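Local coordinates for Two-component insecticidal protein 16 kDa unit (Alcaligenes faecalis, PDB 5V3S) that probably acts as the aegerolysin-family half of a two-component insecticidal toxin that kills corn rootworm, working in a way similar to the Cry34Ab1/Cry35Ab1 pair, at residues A[22-33]-A[60-71]. Residues are numbered along the deposited sequence; the frame is centred on the assembly and turned at random. Where two conformers were deposited one is given.
Sequences ITIFVVNSNFKV and GTIIKDEDSYTI
At one end of the aegerolysin beta-sandwich, two strand connections, 28-30 and 64-67, cross side by side between the two sheets in opposite directions, so residues 22-33 and 60-71 pair antiparallel twice. In the first sheet Ile22 and Ile24 form hydrogen-bonded pairs with Ile71 and Tyr69, while Thr23 faces Thr70 in a non-hydrogen-bonded pair, where Thr23 OG1 and Thr70 OG1 are hydrogen-bonded at 2.8 Å. In the second, Phe31 pairs with Ile63, and the pairing extends past the short strand 62-63 into the preceding loop, where Gly60 N donates to Val33 O. The register slips by one residue between the two pairings, at the crossing.

Ile63 ties the layers together. Its CG2 sits 3.6 Å from Val26 CG2, and its CD1, at the far end of an extended side chain (chi2 172°), lies 3.8 Å from Ile24 CG2, the two isoleucines crossing at about a right angle. Val33 CG2 approaches the same CD1 obliquely. Beside them Thr61 CG2 stands over the centre of the Tyr69 ring, 3.5 Å above its plane; Ile58 of helix 55-58 also touches Tyr69 and Val33, and Phe87 of strand 83-91 reaches Ile24 and Ile71.

On the outer face of the first sheet, an anti chi1 (-176°) carries the Phe25 ring across to the Glu66-Asp67 end of the type II beta turn Lys64-Asp67, where Phe25 CZ comes 3.4 Å from Glu66 O and Asp67 O lies over one face near the rim. Asp65 bonds to the 28-30 connection through both its backbone N and its carboxylate: its N donates to Asn30 OD1 in the plane of that amide carbonyl, at 3.0 Å, while its OD1 accepts Asn28 N at 2.8 Å, the donor standing 55° out of the carboxylate plane.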
# COMPACT_ATOMS: atom_id res chain seq x y z
N ILE A 22 -3.13 -1.89 3.73
CA ILE A 22 -1.89 -1.12 3.89
C ILE A 22 -2.28 0.32 4.30
O ILE A 22 -3.06 0.96 3.65
CB ILE A 22 -0.93 -1.24 2.70
CG1 ILE A 22 0.37 -0.56 2.99
CG2 ILE A 22 -1.47 -0.68 1.44
CD1 ILE A 22 1.51 -1.10 2.19
N THR A 23 -1.70 0.79 5.39
CA THR A 23 -2.06 2.12 5.88
C THR A 23 -0.77 2.93 5.73
O THR A 23 0.27 2.48 6.18
CB THR A 23 -2.58 2.05 7.34
OG1 THR A 23 -3.77 1.32 7.37
CG2 THR A 23 -2.86 3.40 7.84
N ILE A 24 -0.88 4.14 5.12
CA ILE A 24 0.26 5.08 4.94
C ILE A 24 -0.04 6.31 5.77
O ILE A 24 -1.13 6.91 5.59
CB ILE A 24 0.39 5.46 3.44
CG1 ILE A 24 0.50 4.19 2.61
CG2 ILE A 24 1.58 6.39 3.16
CD1 ILE A 24 -0.78 3.78 1.96
N PHE A 25 0.84 6.58 6.74
CA PHE A 25 0.64 7.72 7.67
C PHE A 25 1.79 8.62 7.36
O PHE A 25 2.93 8.14 7.30
CB PHE A 25 0.76 7.27 9.16
CG PHE A 25 0.46 8.34 10.13
CD1 PHE A 25 -0.82 8.58 10.54
CD2 PHE A 25 1.47 9.21 10.57
CE1 PHE A 25 -1.11 9.58 11.45
CE2 PHE A 25 1.17 10.27 11.46
CZ PHE A 25 -0.12 10.44 11.87
N VAL A 26 1.55 9.93 7.30
CA VAL A 26 2.57 10.86 6.79
C VAL A 26 2.71 12.03 7.72
O VAL A 26 1.73 12.37 8.37
CB VAL A 26 2.27 11.39 5.38
CG1 VAL A 26 1.98 10.19 4.44
CG2 VAL A 26 1.07 12.29 5.38
N VAL A 27 3.88 12.64 7.67
CA VAL A 27 4.27 13.78 8.53
C VAL A 27 5.14 14.75 7.76
O VAL A 27 6.03 14.40 7.07
CB VAL A 27 5.02 13.27 9.80
CG1 VAL A 27 5.40 14.41 10.72
CG2 VAL A 27 4.30 12.18 10.54
N ASN A 28 4.85 16.01 7.98
CA ASN A 28 5.63 17.16 7.54
C ASN A 28 5.51 17.57 6.07
O ASN A 28 6.34 18.38 5.56
CB ASN A 28 7.08 17.09 7.97
CG ASN A 28 7.73 18.47 8.00
OD1 ASN A 28 7.04 19.43 8.31
ND2 ASN A 28 9.03 18.57 7.63
N SER A 29 4.49 17.05 5.39
CA SER A 29 4.10 17.43 4.02
C SER A 29 2.77 16.77 3.71
O SER A 29 2.28 16.00 4.52
CB SER A 29 5.11 17.01 3.00
OG SER A 29 5.02 17.82 1.83
N ASN A 30 2.15 17.12 2.59
CA ASN A 30 0.99 16.35 2.07
C ASN A 30 1.53 15.57 0.90
O ASN A 30 2.31 16.09 0.14
CB ASN A 30 -0.10 17.23 1.58
CG ASN A 30 -0.43 18.30 2.60
OD1 ASN A 30 -0.56 18.01 3.79
ND2 ASN A 30 -0.55 19.52 2.13
N PHE A 31 1.13 14.28 0.81
CA PHE A 31 1.65 13.37 -0.17
C PHE A 31 0.48 12.84 -0.99
O PHE A 31 -0.66 12.98 -0.56
CB PHE A 31 2.31 12.14 0.56
CG PHE A 31 3.53 12.49 1.37
CD1 PHE A 31 3.42 13.10 2.61
CD2 PHE A 31 4.79 12.17 0.93
CE1 PHE A 31 4.58 13.32 3.40
CE2 PHE A 31 5.93 12.44 1.65
CZ PHE A 31 5.82 13.04 2.91
N LYS A 32 0.82 12.29 -2.17
CA LYS A 32 -0.14 11.89 -3.20
C LYS A 32 0.12 10.45 -3.62
O LYS A 32 1.30 10.14 -4.00
CB LYS A 32 0.00 12.78 -4.41
CG LYS A 32 -1.00 12.52 -5.54
CD LYS A 32 -0.72 13.48 -6.71
CE LYS A 32 0.68 13.31 -7.34
NZ LYS A 32 0.87 14.01 -8.68
N VAL A 33 -0.95 9.63 -3.61
CA VAL A 33 -0.87 8.26 -4.19
C VAL A 33 -0.99 8.33 -5.71
O VAL A 33 -1.90 8.96 -6.25
CB VAL A 33 -1.90 7.32 -3.56
CG1 VAL A 33 -1.70 5.95 -4.14
CG2 VAL A 33 -1.87 7.32 -2.01
N GLY A 60 -4.30 9.73 -7.24
CA GLY A 60 -4.62 11.12 -6.98
C GLY A 60 -5.01 11.50 -5.58
O GLY A 60 -5.10 12.73 -5.23
N THR A 61 -5.18 10.50 -4.73
CA THR A 61 -5.56 10.68 -3.33
C THR A 61 -4.46 11.49 -2.63
O THR A 61 -3.31 11.13 -2.62
CB THR A 61 -5.76 9.33 -2.62
OG1 THR A 61 -6.91 8.73 -3.16
CG2 THR A 61 -6.09 9.49 -1.09
N ILE A 62 -4.84 12.55 -1.94
CA ILE A 62 -3.85 13.27 -1.16
C ILE A 62 -3.95 12.80 0.28
O ILE A 62 -5.02 12.83 0.78
CB ILE A 62 -4.12 14.81 -1.27
CG1 ILE A 62 -3.97 15.27 -2.74
CG2 ILE A 62 -3.16 15.60 -0.31
CD1 ILE A 62 -2.61 15.13 -3.32
N ILE A 63 -2.80 12.44 0.91
CA ILE A 63 -2.66 12.19 2.32
C ILE A 63 -2.11 13.43 2.96
O ILE A 63 -0.98 13.79 2.78
CB ILE A 63 -1.76 11.01 2.64
CG1 ILE A 63 -2.13 9.80 1.76
CG2 ILE A 63 -1.89 10.59 4.12
CD1 ILE A 63 -1.22 8.68 1.85
N LYS A 64 -2.93 14.05 3.78
CA LYS A 64 -2.48 15.27 4.50
C LYS A 64 -1.56 15.03 5.67
O LYS A 64 -1.62 14.03 6.35
CB LYS A 64 -3.69 16.03 4.94
CG LYS A 64 -4.37 16.61 3.73
CD LYS A 64 -5.72 17.20 4.07
CE LYS A 64 -5.51 18.61 4.52
NZ LYS A 64 -6.74 19.10 5.26
N ASP A 65 -0.75 16.03 5.98
CA ASP A 65 0.10 16.00 7.12
C ASP A 65 -0.60 15.53 8.36
O ASP A 65 -1.59 16.12 8.74
CB ASP A 65 0.66 17.44 7.34
CG ASP A 65 1.90 17.49 8.12
OD1 ASP A 65 2.31 16.61 8.90
OD2 ASP A 65 2.58 18.54 8.01
N GLU A 66 0.02 14.54 9.05
CA GLU A 66 -0.45 13.89 10.30
C GLU A 66 -1.74 13.10 10.14
O GLU A 66 -2.40 12.86 11.13
CB GLU A 66 -0.55 14.85 11.50
CG GLU A 66 0.77 15.60 11.81
CD GLU A 66 0.60 16.68 12.88
OE1 GLU A 66 -0.49 16.93 13.43
OE2 GLU A 66 1.61 17.30 13.13
N ASP A 67 -2.09 12.75 8.88
CA ASP A 67 -3.18 11.84 8.57
C ASP A 67 -2.68 10.56 7.94
O ASP A 67 -1.57 10.43 7.51
CB ASP A 67 -4.12 12.46 7.55
CG ASP A 67 -5.01 13.57 8.10
OD1 ASP A 67 -5.10 13.80 9.35
OD2 ASP A 67 -5.67 14.24 7.25
N SER A 68 -3.58 9.57 7.89
CA SER A 68 -3.23 8.38 7.13
C SER A 68 -4.31 8.09 6.06
O SER A 68 -5.42 8.65 6.05
CB SER A 68 -3.11 7.17 8.03
OG SER A 68 -4.38 6.84 8.66
N TYR A 69 -3.99 7.14 5.22
CA TYR A 69 -4.99 6.63 4.22
C TYR A 69 -4.69 5.15 4.06
O TYR A 69 -3.52 4.78 4.16
CB TYR A 69 -4.73 7.32 2.92
CG TYR A 69 -5.51 6.78 1.75
CD1 TYR A 69 -6.91 7.02 1.62
CD2 TYR A 69 -4.86 6.10 0.71
CE1 TYR A 69 -7.62 6.58 0.46
CE2 TYR A 69 -5.57 5.70 -0.45
CZ TYR A 69 -6.93 5.90 -0.55
OH TYR A 69 -7.61 5.44 -1.66
N THR A 70 -5.75 4.33 3.86
CA THR A 70 -5.58 2.89 3.76
C THR A 70 -6.06 2.45 2.41
O THR A 70 -7.16 2.89 1.93
CB THR A 70 -6.41 2.22 4.88
OG1 THR A 70 -5.89 2.67 6.14
CG2 THR A 70 -6.35 0.75 4.79
N ILE A 71 -5.27 1.55 1.85
CA ILE A 71 -5.58 0.84 0.61
C ILE A 71 -5.87 -0.64 1.06
O ILE A 71 -5.15 -1.23 1.89
CB ILE A 71 -4.41 0.94 -0.35
CG1 ILE A 71 -4.27 2.34 -0.89
CG2 ILE A 71 -4.49 -0.05 -1.48
CD1 ILE A 71 -2.95 2.67 -1.53
O HOH W 1 4.90 19.83 10.12